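PDB 2OKX: rhamnosidase B from Bacillus sp., which hydrolyses terminal alpha-L-rhamnose residues from rhamnose-containing glycosides as a family 78 glycoside hydrolase, probably with inversion at the anomeric carbon. Local coordinates for residues Phe539-Ala544 with Cys896-Ala901; Gln228-Ser233 with Val240-Tyr245; Phe30-Ser35 with Gly80-Gly85; Gly256-Gly261 with Ile318-Ala323. All coordinates share one frame; numbering follows the deposited sequence.

Overall arrangement
From the N terminus, contact 3 comes first: residues 30-35 meet 80-85, closing a loop that is mostly strand where the two sheets of the N-terminal domain are linked. In the second domain, contact 2 closes a much shorter loop, setting a small helix and 3-10 turn against the start of strand 240-252. Contact 4 follows at once, pairing strand 256-262 with strand 314-320 in the facing sheet; its centre lies about 29 Å from that of contact 2. Contact 1 is last and spans the largely helical glycosidase domain, pairing strand 538-541 with strand 900-906 of the C-terminal sheet. The four loops run in series, neither nesting nor crossing.

Contact 1 (Phe539-Ala544 with Cys896-Ala901); sequences FRCSDA and CDLTWA. With GOL (glycerol), chain I.
Trp900 lays one face of its indole over the backbone of Cys541 and Ser542. The CB of Ser542 sits 3.7 Å from the centroid of the five-membered ring, a CH-pi contact over the face, while Cys541 C and Ser542 N of the intervening peptide both lie 3.5 Å above the ring plane of Trp900. With chi1 of 62°, CG of Trp900 stands between its own backbone N and carbonyl, which swings the wide indole across the neighbouring strand. Its far rim meets Arg540, where NH2 approaches CH2 at 3.5 Å with guanidinium and ring planes 45° apart; the charge itself is held by Glu902. At the other end, NE1 of Trp900 donates to O1 of a glycerol, probably from the crystallisation liquor, whose O2 donates to Ser542 O.

Ser542 bonds to the other segment through both its backbone N and its hydroxyl. Its N donates to Trp900 O at 3.1 Å. The short side chain keeps OG close to the backbone, where it accepts the N-H of Thr899 at 3.0 Å, in a nearly straight bond of 164°.

Leu898 supplies the apolar part. CD2 rests 3.6 Å from CB of Asp543, and CD1 lies 4.0 Å from SG of Cys541, whose CB packs against CB of Ala901 at 3.8 Å.

Cys541 and Ala901 form an antiparallel non-hydrogen-bonded pair, so strand 538-541 becomes the edge strand of the C-terminal sheet, beside strand 900-906. Leu898 also touches helices 544-559 and 868-876. Asp543 N-caps helix 544-559 and shares Arg825 of helix 817-833 with Asp897, so one arginine ties both segments to that helix.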
loop_
_atom_site.group_PDB
_atom_site.type_symbol
_atom_site.label_atom_id
_atom_site.label_comp_id
_atom_site.label_asym_id
_atom_site.label_seq_id
_atom_site.Cartn_x
_atom_site.Cartn_y
_atom_site.Cartn_z
ATOM N N PHE A 539 -0.817 26.684 1.571
ATOM C CA PHE A 539 -2.142 27.267 1.682
ATOM C C PHE A 539 -2.485 27.513 3.143
ATOM O O PHE A 539 -2.299 26.635 3.984
ATOM C CB PHE A 539 -3.215 26.354 1.088
ATOM C CG PHE A 539 -4.616 26.875 1.286
ATOM C CD1 PHE A 539 -5.190 27.742 0.361
ATOM C CD2 PHE A 539 -5.332 26.558 2.444
ATOM C CE1 PHE A 539 -6.455 28.289 0.587
ATOM C CE2 PHE A 539 -6.590 27.101 2.681
ATOM C CZ PHE A 539 -7.155 27.969 1.753
ATOM N N ARG A 540 -2.969 28.715 3.435
ATOM C CA ARG A 540 -3.413 29.078 4.783
ATOM C C ARG A 540 -4.528 30.092 4.606
ATOM O O ARG A 540 -4.496 30.890 3.669
ATOM C CB ARG A 540 -2.296 29.722 5.614
ATOM C CG ARG A 540 -1.122 28.821 5.926
ATOM C CD ARG A 540 -0.130 29.515 6.861
ATOM N NE ARG A 540 0.047 30.931 6.536
ATOM C CZ ARG A 540 -0.500 31.927 7.230
ATOM N NH1 ARG A 540 -0.300 33.186 6.872
ATOM N NH2 ARG A 540 -1.238 31.662 8.297
ATOM N N CYS A 541 -5.516 30.063 5.495
ATOM C CA CYS A 541 -6.614 31.007 5.408
ATOM C C CYS A 541 -7.150 31.338 6.797
ATOM O O CYS A 541 -6.670 30.805 7.802
ATOM C CB CYS A 541 -7.729 30.452 4.515
ATOM S SG CYS A 541 -8.653 29.061 5.195
ATOM N N SER A 542 -8.143 32.220 6.847
ATOM C CA SER A 542 -8.732 32.650 8.112
ATOM C C SER A 542 -9.437 31.531 8.885
ATOM O O SER A 542 -9.727 31.677 10.071
ATOM C CB SER A 542 -9.721 33.792 7.855
ATOM O OG SER A 542 -10.772 33.368 7.005
ATOM N N ASP A 543 -9.711 30.423 8.214
ATOM C CA ASP A 543 -10.399 29.298 8.837
ATOM C C ASP A 543 -9.376 28.238 9.269
ATOM O O ASP A 543 -8.854 27.494 8.443
ATOM C CB ASP A 543 -11.396 28.695 7.843
ATOM C CG ASP A 543 -12.277 27.624 8.466
ATOM O OD1 ASP A 543 -11.796 26.891 9.352
ATOM O OD2 ASP A 543 -13.449 27.501 8.055
ATOM N N ALA A 544 -9.103 28.173 10.566
ATOM C CA ALA A 544 -8.138 27.213 11.102
ATOM C C ALA A 544 -8.480 25.754 10.791
ATOM O O ALA A 544 -7.584 24.926 10.634
ATOM C CB ALA A 544 -7.995 27.409 12.608
ATOM N N CYS A 896 -15.640 32.978 -0.538
ATOM C CA CYS A 896 -16.776 32.397 0.168
ATOM C C CYS A 896 -16.914 33.163 1.477
ATOM O O CYS A 896 -17.067 34.385 1.461
ATOM C CB CYS A 896 -16.538 30.907 0.434
ATOM S SG CYS A 896 -16.333 29.938 -1.067
ATOM N N ASP A 897 -16.841 32.469 2.611
ATOM C CA ASP A 897 -16.971 33.151 3.901
ATOM C C ASP A 897 -15.649 33.437 4.605
ATOM O O ASP A 897 -15.632 33.765 5.792
ATOM C CB ASP A 897 -17.888 32.356 4.838
ATOM C CG ASP A 897 -17.447 30.908 5.017
ATOM O OD1 ASP A 897 -18.203 30.150 5.659
ATOM O OD2 ASP A 897 -16.359 30.523 4.525
ATOM N N LEU A 898 -14.543 33.325 3.876
ATOM C CA LEU A 898 -13.220 33.574 4.447
ATOM C C LEU A 898 -12.869 35.065 4.407
ATOM O O LEU A 898 -13.347 35.797 3.535
ATOM C CB LEU A 898 -12.168 32.785 3.665
ATOM C CG LEU A 898 -12.389 31.271 3.571
ATOM C CD1 LEU A 898 -11.299 30.647 2.704
ATOM C CD2 LEU A 898 -12.382 30.658 4.979
ATOM N N THR A 899 -12.040 35.520 5.345
ATOM C CA THR A 899 -11.650 36.930 5.364
ATOM C C THR A 899 -10.297 37.139 4.688
ATOM O O THR A 899 -9.980 38.242 4.240
ATOM C CB THR A 899 -11.610 37.496 6.797
ATOM O OG1 THR A 899 -10.752 36.694 7.614
ATOM C CG2 THR A 899 -13.007 37.506 7.391
ATOM N N TRP A 900 -9.505 36.074 4.618
ATOM C CA TRP A 900 -8.198 36.130 3.966
ATOM C C TRP A 900 -7.700 34.731 3.645
ATOM O O TRP A 900 -8.182 33.745 4.199
ATOM C CB TRP A 900 -7.154 36.854 4.833
ATOM C CG TRP A 900 -6.854 36.201 6.165
ATOM C CD1 TRP A 900 -7.469 36.452 7.358
ATOM C CD2 TRP A 900 -5.887 35.170 6.423
ATOM N NE1 TRP A 900 -6.949 35.643 8.343
ATOM C CE2 TRP A 900 -5.978 34.845 7.798
ATOM C CE3 TRP A 900 -4.956 34.488 5.627
ATOM C CZ2 TRP A 900 -5.173 33.867 8.395
ATOM C CZ3 TRP A 900 -4.150 33.509 6.224
ATOM C CH2 TRP A 900 -4.267 33.211 7.592
ATOM N N ALA A 901 -6.747 34.656 2.723
ATOM C CA ALA A 901 -6.142 33.388 2.329
ATOM C C ALA A 901 -4.869 33.695 1.563
ATOM O O ALA A 901 -4.716 34.780 0.993
ATOM C CB ALA A 901 -7.093 32.582 1.460
HETATM C C1 GOL I . -6.931 35.090 11.543
HETATM O O1 GOL I . -7.556 36.205 11.254
HETATM C C2 GOL I . -7.892 34.106 12.222
HETATM O O2 GOL I . -9.013 33.830 11.375
HETATM C C3 GOL I . -7.146 32.810 12.544
HETATM O O3 GOL I . -8.037 31.880 13.166
#

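Contact 2 (Gln228-Ser233 with Val240-Tyr245); sequences QMVPES and VSYCGY
Met229 and Tyr242 make the main contact, an aliphatic chain laid over one face of an aromatic ring. CB of Met229 comes within 3.6 Å of CG of Tyr242, and CG of Met229 stands 4.0 Å from the centroid of the Tyr242 ring in a CH-pi contact, 17° from the ring normal. The two side chains cross at about a right angle, so the first two side-chain carbons of Met229 span the part of the ring nearest the strand. A flexible, unbranched methionine suits this place: bends at chi2 and chi3 carry its methyl past the ring to lie 4.0 Å from CA of Gly244. Without a side chain, Gly244 leaves room for that methyl.

Purely aliphatic packing continues the contact towards the start of the strand. CG2 of Val230 approaches CG2 of Val240 at 4.3 Å and CB of Tyr242 at 4.2 Å, one methyl touching two residues of the same strand. Beyond it, CB of Ser233 rests against CG1 of Val240 at 4.1 Å.

No hydrogen bond joins the segments. Within the first, Ser233 N donates to Val230 O at 2.8 Å, which holds the 3-10 turn closed. On the strand, the hydroxyl of Tyr242 bonds to Asp309 of strand 297-309, and Gly244 N bonds to Thr306 of the same strand.

Helix 225-229 and this turn lie on the chain's passage from strand 219-223 in one sheet to strand 240-252 in another. The connection thus packs on a strand of a two-sheet domain, whose family belongs to the galactose-binding-like clan of beta sandwiches.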
loop_
_atom_site.group_PDB
_atom_site.type_symbol
_atom_site.label_atom_id
_atom_site.label_comp_id
_atom_site.label_asym_id
_atom_site.label_seq_id
_atom_site.Cartn_x
_atom_site.Cartn_y
_atom_site.Cartn_z
ATOM N N GLN A 228 -0.006 -23.147 1.383
ATOM C CA GLN A 228 -0.053 -24.514 1.894
ATOM C C GLN A 228 -1.127 -25.346 1.184
ATOM O O GLN A 228 -0.889 -26.505 0.834
ATOM C CB GLN A 228 -0.318 -24.509 3.406
ATOM C CG GLN A 228 -0.811 -25.845 3.985
ATOM C CD GLN A 228 0.232 -26.957 3.940
ATOM O OE1 GLN A 228 -0.072 -28.120 4.227
ATOM N NE2 GLN A 228 1.462 -26.606 3.587
ATOM N N MET A 229 -2.297 -24.748 0.969
ATOM C CA MET A 229 -3.410 -25.432 0.314
ATOM C C MET A 229 -3.341 -25.422 -1.215
ATOM O O MET A 229 -3.878 -26.317 -1.866
ATOM C CB MET A 229 -4.741 -24.824 0.770
ATOM C CG MET A 229 -4.989 -24.914 2.266
ATOM S SD MET A 229 -4.937 -26.608 2.904
ATOM C CE MET A 229 -6.580 -27.190 2.492
ATOM N N VAL A 230 -2.693 -24.409 -1.783
ATOM C CA VAL A 230 -2.546 -24.304 -3.233
ATOM C C VAL A 230 -1.105 -23.890 -3.513
ATOM O O VAL A 230 -0.823 -22.724 -3.781
ATOM C CB VAL A 230 -3.501 -23.245 -3.831
ATOM C CG1 VAL A 230 -3.396 -23.248 -5.351
ATOM C CG2 VAL A 230 -4.928 -23.525 -3.401
ATOM N N PRO A 231 -0.173 -24.851 -3.449
ATOM C CA PRO A 231 1.260 -24.637 -3.679
ATOM C C PRO A 231 1.650 -23.786 -4.884
ATOM O O PRO A 231 2.606 -23.012 -4.819
ATOM C CB PRO A 231 1.800 -26.061 -3.776
ATOM C CG PRO A 231 0.939 -26.789 -2.805
ATOM C CD PRO A 231 -0.438 -26.272 -3.162
ATOM N N GLU A 232 0.919 -23.921 -5.983
ATOM C CA GLU A 232 1.244 -23.156 -7.178
ATOM C C GLU A 232 0.893 -21.669 -7.053
ATOM O O GLU A 232 1.336 -20.862 -7.859
ATOM C CB GLU A 232 0.536 -23.771 -8.392
ATOM C CG GLU A 232 1.101 -23.336 -9.737
ATOM C CD GLU A 232 0.570 -21.992 -10.203
ATOM O OE1 GLU A 232 1.190 -21.392 -11.111
ATOM O OE2 GLU A 232 -0.471 -21.542 -9.672
ATOM N N SER A 233 0.113 -21.308 -6.036
ATOM C CA SER A 233 -0.293 -19.915 -5.843
ATOM C C SER A 233 0.876 -18.975 -5.558
ATOM O O SER A 233 0.712 -17.757 -5.584
ATOM C CB SER A 233 -1.323 -19.809 -4.713
ATOM O OG SER A 233 -0.746 -20.112 -3.458
ATOM N N VAL A 240 -7.233 -17.039 -4.669
ATOM C CA VAL A 240 -7.488 -18.456 -4.908
ATOM C C VAL A 240 -8.450 -18.882 -3.817
ATOM O O VAL A 240 -8.553 -18.225 -2.781
ATOM C CB VAL A 240 -6.213 -19.341 -4.806
ATOM C CG1 VAL A 240 -5.168 -18.874 -5.795
ATOM C CG2 VAL A 240 -5.668 -19.327 -3.386
ATOM N N SER A 241 -9.179 -19.961 -4.055
ATOM C CA SER A 241 -10.093 -20.472 -3.049
ATOM C C SER A 241 -9.715 -21.924 -2.819
ATOM O O SER A 241 -9.278 -22.612 -3.743
ATOM C CB SER A 241 -11.542 -20.375 -3.525
ATOM O OG SER A 241 -11.954 -19.023 -3.630
ATOM N N TYR A 242 -9.838 -22.375 -1.580
ATOM C CA TYR A 242 -9.526 -23.756 -1.257
ATOM C C TYR A 242 -10.544 -24.299 -0.282
ATOM O O TYR A 242 -11.179 -23.551 0.460
ATOM C CB TYR A 242 -8.108 -23.898 -0.678
ATOM C CG TYR A 242 -7.724 -22.870 0.363
ATOM C CD1 TYR A 242 -6.879 -21.805 0.038
ATOM C CD2 TYR A 242 -8.208 -22.954 1.670
ATOM C CE1 TYR A 242 -6.526 -20.845 0.991
ATOM C CE2 TYR A 242 -7.862 -21.999 2.626
ATOM C CZ TYR A 242 -7.021 -20.947 2.277
ATOM O OH TYR A 242 -6.688 -19.996 3.219
ATOM N N CYS A 243 -10.697 -25.617 -0.302
ATOM C CA CYS A 243 -11.637 -26.304 0.563
ATOM C C CYS A 243 -10.851 -27.290 1.418
ATOM O O CYS A 243 -10.100 -28.108 0.895
ATOM C CB CYS A 243 -12.659 -27.055 -0.291
ATOM S SG CYS A 243 -13.874 -27.990 0.649
ATOM N N GLY A 244 -11.017 -27.208 2.732
ATOM C CA GLY A 244 -10.297 -28.109 3.609
ATOM C C GLY A 244 -10.290 -27.652 5.051
ATOM O O GLY A 244 -11.006 -26.718 5.424
ATOM N N TYR A 245 -9.475 -28.313 5.868
ATOM C CA TYR A 245 -9.383 -27.979 7.286
ATOM C C TYR A 245 -7.946 -27.918 7.771
ATOM O O TYR A 245 -7.016 -28.335 7.084
ATOM C CB TYR A 245 -10.067 -29.039 8.157
ATOM C CG TYR A 245 -11.484 -29.401 7.801
ATOM C CD1 TYR A 245 -11.760 -30.277 6.753
ATOM C CD2 TYR A 245 -12.551 -28.889 8.536
ATOM C CE1 TYR A 245 -13.073 -30.639 6.449
ATOM C CE2 TYR A 245 -13.862 -29.242 8.241
ATOM C CZ TYR A 245 -14.115 -30.114 7.199
ATOM O OH TYR A 245 -15.416 -30.448 6.908
#

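Contact 3 (Phe30-Ser35 with Gly80-Gly85); sequences FDAPAS and GQLRPG
At the end of an antiparallel strand pair, the loop before strand 87-96 folds against the chain leaving strand 22-31, and Gly85 meets Pro33 backbone to backbone. The N of Gly85 donates to Pro33 O at 2.7 Å with a bent N-H...O angle of 144°. The donor stands well above the carbonyl plane and is not directed at a lone pair. Gly85 takes a positive phi of 72°, a backbone shape easy for glycine, and this turns the chain from the loop towards the strand.

A proline on each segment limits backbone freedom where they meet. CA of Pro84 lies 3.4 Å from Pro33 O, and the ring carbon CB of Pro84 is 3.6 Å from Ala34 O, so the pyrrolidine ring rests beside two successive carbonyls.

On the inner side, Ala32 points its methyl at the loop. CB of Ala32 touches CD2 of Leu82 at 3.6 Å and, next to it, the carbonyl O of Arg83 at 3.7 Å. CG of Leu82 stands anti to its backbone N (chi1 -162°), and the extended chain brings that methyl up to the alanine; Leu82 also touches Ala40.

Backbone bonds from Ala32 to Val86 and from Phe30 to Asn88 continue the pairing into the seven-stranded sheet, where strands 22-31 and 87-96 are neighbours. The 80-85 loop arrives from strand 70-77 of the other sheet of the N-terminal domain.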
loop_
_atom_site.group_PDB
_atom_site.type_symbol
_atom_site.label_atom_id
_atom_site.label_comp_id
_atom_site.label_asym_id
_atom_site.label_seq_id
_atom_site.Cartn_x
_atom_site.Cartn_y
_atom_site.Cartn_z
ATOM N N PHE A 30 37.738 -4.618 -4.272
ATOM C CA PHE A 30 38.547 -4.214 -5.409
ATOM C C PHE A 30 39.488 -3.098 -4.981
ATOM O O PHE A 30 39.234 -2.399 -3.999
ATOM C CB PHE A 30 37.664 -3.721 -6.559
ATOM C CG PHE A 30 36.939 -2.436 -6.264
ATOM C CD1 PHE A 30 35.822 -2.424 -5.435
ATOM C CD2 PHE A 30 37.381 -1.236 -6.811
ATOM C CE1 PHE A 30 35.155 -1.236 -5.155
ATOM C CE2 PHE A 30 36.720 -0.040 -6.536
ATOM C CZ PHE A 30 35.604 -0.041 -5.706
ATOM N N ASP A 31 40.578 -2.942 -5.718
ATOM C CA ASP A 31 41.547 -1.902 -5.422
ATOM C C ASP A 31 41.212 -0.697 -6.291
ATOM O O ASP A 31 41.232 -0.784 -7.518
ATOM C CB ASP A 31 42.959 -2.404 -5.721
ATOM C CG ASP A 31 43.332 -3.617 -4.889
ATOM O OD1 ASP A 31 44.431 -4.172 -5.098
ATOM O OD2 ASP A 31 42.528 -4.014 -4.021
ATOM N N ALA A 32 40.886 0.420 -5.650
ATOM C CA ALA A 32 40.542 1.637 -6.372
ATOM C C ALA A 32 41.801 2.412 -6.744
ATOM O O ALA A 32 42.743 2.503 -5.957
ATOM C CB ALA A 32 39.625 2.505 -5.526
ATOM N N PRO A 33 41.828 2.988 -7.955
ATOM C CA PRO A 33 42.989 3.756 -8.412
ATOM C C PRO A 33 43.351 4.890 -7.456
ATOM O O PRO A 33 42.533 5.304 -6.632
ATOM C CB PRO A 33 42.546 4.264 -9.783
ATOM C CG PRO A 33 41.057 4.391 -9.627
ATOM C CD PRO A 33 40.712 3.112 -8.908
ATOM N N ALA A 34 44.581 5.383 -7.569
ATOM C CA ALA A 34 45.052 6.472 -6.722
ATOM C C ALA A 34 44.232 7.729 -6.989
ATOM O O ALA A 34 44.092 8.591 -6.118
ATOM C CB ALA A 34 46.527 6.741 -6.988
ATOM N N SER A 35 43.695 7.828 -8.201
ATOM C CA SER A 35 42.883 8.975 -8.582
ATOM C C SER A 35 41.938 8.620 -9.722
ATOM O O SER A 35 42.249 7.777 -10.562
ATOM C CB SER A 35 43.778 10.145 -9.001
ATOM O OG SER A 35 44.553 9.817 -10.140
ATOM N N GLY A 80 31.844 9.751 -2.763
ATOM C CA GLY A 80 31.909 10.112 -1.360
ATOM C C GLY A 80 32.332 8.989 -0.437
ATOM O O GLY A 80 32.924 9.243 0.610
ATOM N N GLN A 81 32.034 7.749 -0.809
ATOM C CA GLN A 81 32.401 6.609 0.025
ATOM C C GLN A 81 33.661 5.904 -0.471
ATOM O O GLN A 81 34.227 5.069 0.231
ATOM C CB GLN A 81 31.250 5.592 0.086
ATOM C CG GLN A 81 29.972 6.104 0.745
ATOM C CD GLN A 81 29.093 6.918 -0.196
ATOM O OE1 GLN A 81 28.071 7.471 0.217
ATOM N NE2 GLN A 81 29.480 6.987 -1.463
ATOM N N LEU A 82 34.100 6.256 -1.674
ATOM C CA LEU A 82 35.276 5.641 -2.285
ATOM C C LEU A 82 36.601 6.016 -1.611
ATOM O O LEU A 82 36.847 7.182 -1.299
ATOM C CB LEU A 82 35.325 6.015 -3.772
ATOM C CG LEU A 82 36.192 5.194 -4.734
ATOM C CD1 LEU A 82 35.905 5.646 -6.158
ATOM C CD2 LEU A 82 37.665 5.360 -4.409
ATOM N N ARG A 83 37.448 5.011 -1.399
ATOM C CA ARG A 83 38.760 5.196 -0.783
ATOM C C ARG A 83 39.827 5.018 -1.864
ATOM O O ARG A 83 40.232 3.896 -2.168
ATOM C CB ARG A 83 38.975 4.160 0.320
ATOM C CG ARG A 83 37.934 4.189 1.426
ATOM C CD ARG A 83 38.195 3.086 2.439
ATOM N NE ARG A 83 37.265 3.142 3.564
ATOM C CZ ARG A 83 37.306 2.323 4.610
ATOM N NH1 ARG A 83 38.231 1.374 4.682
ATOM N NH2 ARG A 83 36.424 2.457 5.591
ATOM N N PRO A 84 40.306 6.127 -2.447
ATOM C CA PRO A 84 41.325 6.078 -3.502
ATOM C C PRO A 84 42.656 5.431 -3.135
ATOM O O PRO A 84 43.155 5.579 -2.017
ATOM C CB PRO A 84 41.485 7.547 -3.891
ATOM C CG PRO A 84 41.225 8.258 -2.597
ATOM C CD PRO A 84 40.016 7.521 -2.066
ATOM N N GLY A 85 43.215 4.699 -4.095
ATOM C CA GLY A 85 44.497 4.047 -3.902
ATOM C C GLY A 85 44.537 2.851 -2.974
ATOM O O GLY A 85 45.603 2.268 -2.777
#

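Contact 4 (Gly256-Gly261 with Ile318-Ala323)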
loop_
_atom_site.group_PDB
_atom_site.type_symbol
_atom_site.label_atom_id
_atom_site.label_comp_id
_atom_site.label_asym_id
_atom_site.label_seq_id
_atom_site.Cartn_x
_atom_site.Cartn_y
_atom_site.Cartn_z
ATOM N N GLY A 256 -8.871 -29.401 32.292
ATOM C CA GLY A 256 -8.827 -27.953 32.387
ATOM C C GLY A 256 -9.513 -27.227 31.244
ATOM O O GLY A 256 -9.933 -27.847 30.268
ATOM N N VAL A 257 -9.630 -25.907 31.371
ATOM C CA VAL A 257 -10.259 -25.084 30.342
ATOM C C VAL A 257 -9.201 -24.608 29.353
ATOM O O VAL A 257 -8.137 -24.137 29.751
ATOM C CB VAL A 257 -10.952 -23.841 30.953
ATOM C CG1 VAL A 257 -11.554 -22.983 29.843
ATOM C CG2 VAL A 257 -12.038 -24.273 31.927
ATOM N N VAL A 258 -9.496 -24.748 28.065
ATOM C CA VAL A 258 -8.573 -24.325 27.020
ATOM C C VAL A 258 -9.280 -23.292 26.155
ATOM O O VAL A 258 -10.465 -23.430 25.854
ATOM C CB VAL A 258 -8.142 -25.514 26.134
ATOM C CG1 VAL A 258 -7.144 -25.052 25.085
ATOM C CG2 VAL A 258 -7.533 -26.609 26.995
ATOM N N THR A 259 -8.560 -22.247 25.768
ATOM C CA THR A 259 -9.153 -21.211 24.939
ATOM C C THR A 259 -8.508 -21.190 23.564
ATOM O O THR A 259 -7.287 -21.079 23.441
ATOM C CB THR A 259 -8.996 -19.815 25.580
ATOM O OG1 THR A 259 -9.594 -19.811 26.883
ATOM C CG2 THR A 259 -9.682 -18.753 24.719
ATOM N N LEU A 260 -9.332 -21.319 22.529
ATOM C CA LEU A 260 -8.832 -21.278 21.162
ATOM C C LEU A 260 -9.031 -19.844 20.708
ATOM O O LEU A 260 -10.125 -19.296 20.846
ATOM C CB LEU A 260 -9.627 -22.215 20.251
ATOM C CG LEU A 260 -9.689 -23.696 20.635
ATOM C CD1 LEU A 260 -10.487 -24.448 19.572
ATOM C CD2 LEU A 260 -8.279 -24.272 20.754
ATOM N N GLY A 261 -7.972 -19.237 20.183
ATOM C CA GLY A 261 -8.062 -17.864 19.726
ATOM C C GLY A 261 -7.820 -17.720 18.239
ATOM O O GLY A 261 -6.953 -18.381 17.668
ATOM N N ILE A 318 -3.652 -20.570 21.146
ATOM C CA ILE A 318 -4.246 -21.387 22.192
ATOM C C ILE A 318 -3.642 -21.007 23.536
ATOM O O ILE A 318 -2.441 -20.756 23.634
ATOM C CB ILE A 318 -3.975 -22.890 21.963
ATOM C CG1 ILE A 318 -4.476 -23.317 20.581
ATOM C CG2 ILE A 318 -4.672 -23.705 23.045
ATOM C CD1 ILE A 318 -4.152 -24.763 20.233
ATOM N N ASP A 319 -4.474 -20.960 24.567
ATOM C CA ASP A 319 -3.992 -20.639 25.904
ATOM C C ASP A 319 -4.804 -21.402 26.942
ATOM O O ASP A 319 -5.974 -21.715 26.721
ATOM C CB ASP A 319 -4.082 -19.136 26.173
ATOM C CG ASP A 319 -3.355 -18.728 27.440
ATOM O OD1 ASP A 319 -4.017 -18.573 28.488
ATOM O OD2 ASP A 319 -2.117 -18.575 27.387
ATOM N N SER A 320 -4.173 -21.705 28.071
ATOM C CA SER A 320 -4.834 -22.440 29.144
ATOM C C SER A 320 -4.018 -22.399 30.430
ATOM O O SER A 320 -2.800 -22.230 30.397
ATOM C CB SER A 320 -5.037 -23.900 28.734
ATOM O OG SER A 320 -5.626 -24.642 29.789
ATOM N N GLU A 321 -4.699 -22.548 31.562
ATOM C CA GLU A 321 -4.022 -22.559 32.850
ATOM C C GLU A 321 -3.467 -23.964 33.072
ATOM O O GLU A 321 -2.727 -24.212 34.025
ATOM C CB GLU A 321 -4.996 -22.189 33.970
ATOM C CG GLU A 321 -5.512 -20.756 33.895
ATOM C CD GLU A 321 -6.443 -20.402 35.049
ATOM O OE1 GLU A 321 -6.893 -19.237 35.116
ATOM O OE2 GLU A 321 -6.728 -21.287 35.886
ATOM N N ALA A 322 -3.832 -24.877 32.176
ATOM C CA ALA A 322 -3.379 -26.261 32.239
ATOM C C ALA A 322 -2.343 -26.508 31.148
ATOM O O ALA A 322 -2.363 -25.851 30.107
ATOM C CB ALA A 322 -4.558 -27.200 32.058
ATOM N N ALA A 323 -1.440 -27.455 31.384
ATOM C CA ALA A 323 -0.400 -27.771 30.411
ATOM C C ALA A 323 -0.961 -28.562 29.232
ATOM O O ALA A 323 -1.876 -29.368 29.400
ATOM C CB ALA A 323 0.717 -28.563 31.085
HETATM O O HOH W 1 -7.836 -20.896 28.789
#
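Ile318 packs against Val258 and Leu260 of the neighbouring antiparallel strand, in the five-stranded sheet of a domain whose family is galactose-binding-like. CG2 of Ile318 presses on CG1 of Val258 at a tight 3.5 Å, the two branched side chains meeting at a slant. Leu260 instead lies alongside Ile318 and points the same way, CD2 of Leu260 being 3.9 Å from CG1 of Ile318. These beta-branched and leucine side chains suit a face turned to other strands: Val258 also touches Leu250 and Leu252 of strand 240-252, and Ile318 touches Phe324 and Leu326.

Thr259 and Asp319, a hydrogen-bonded pair, occupy the other face, where polar groups fit; the carboxylate of Asp319 makes a salt bridge to Lys218. Thr259 N donates to Asp319 O at 2.8 Å, almost straight at 168°, and Asp319 N returns the bond to Thr259 O.

With chi1 at 177°, OG of Ser320 is turned opposite its own N and donates to Val257 O at 2.6 Å. Ser320 OG in turn accepts from Ala322 N at 3.0 Å, an ST turn. A water bridges the strands, donating to Asp319 O at 2.9 Å and lying 2.8 Å from Thr259 OG1.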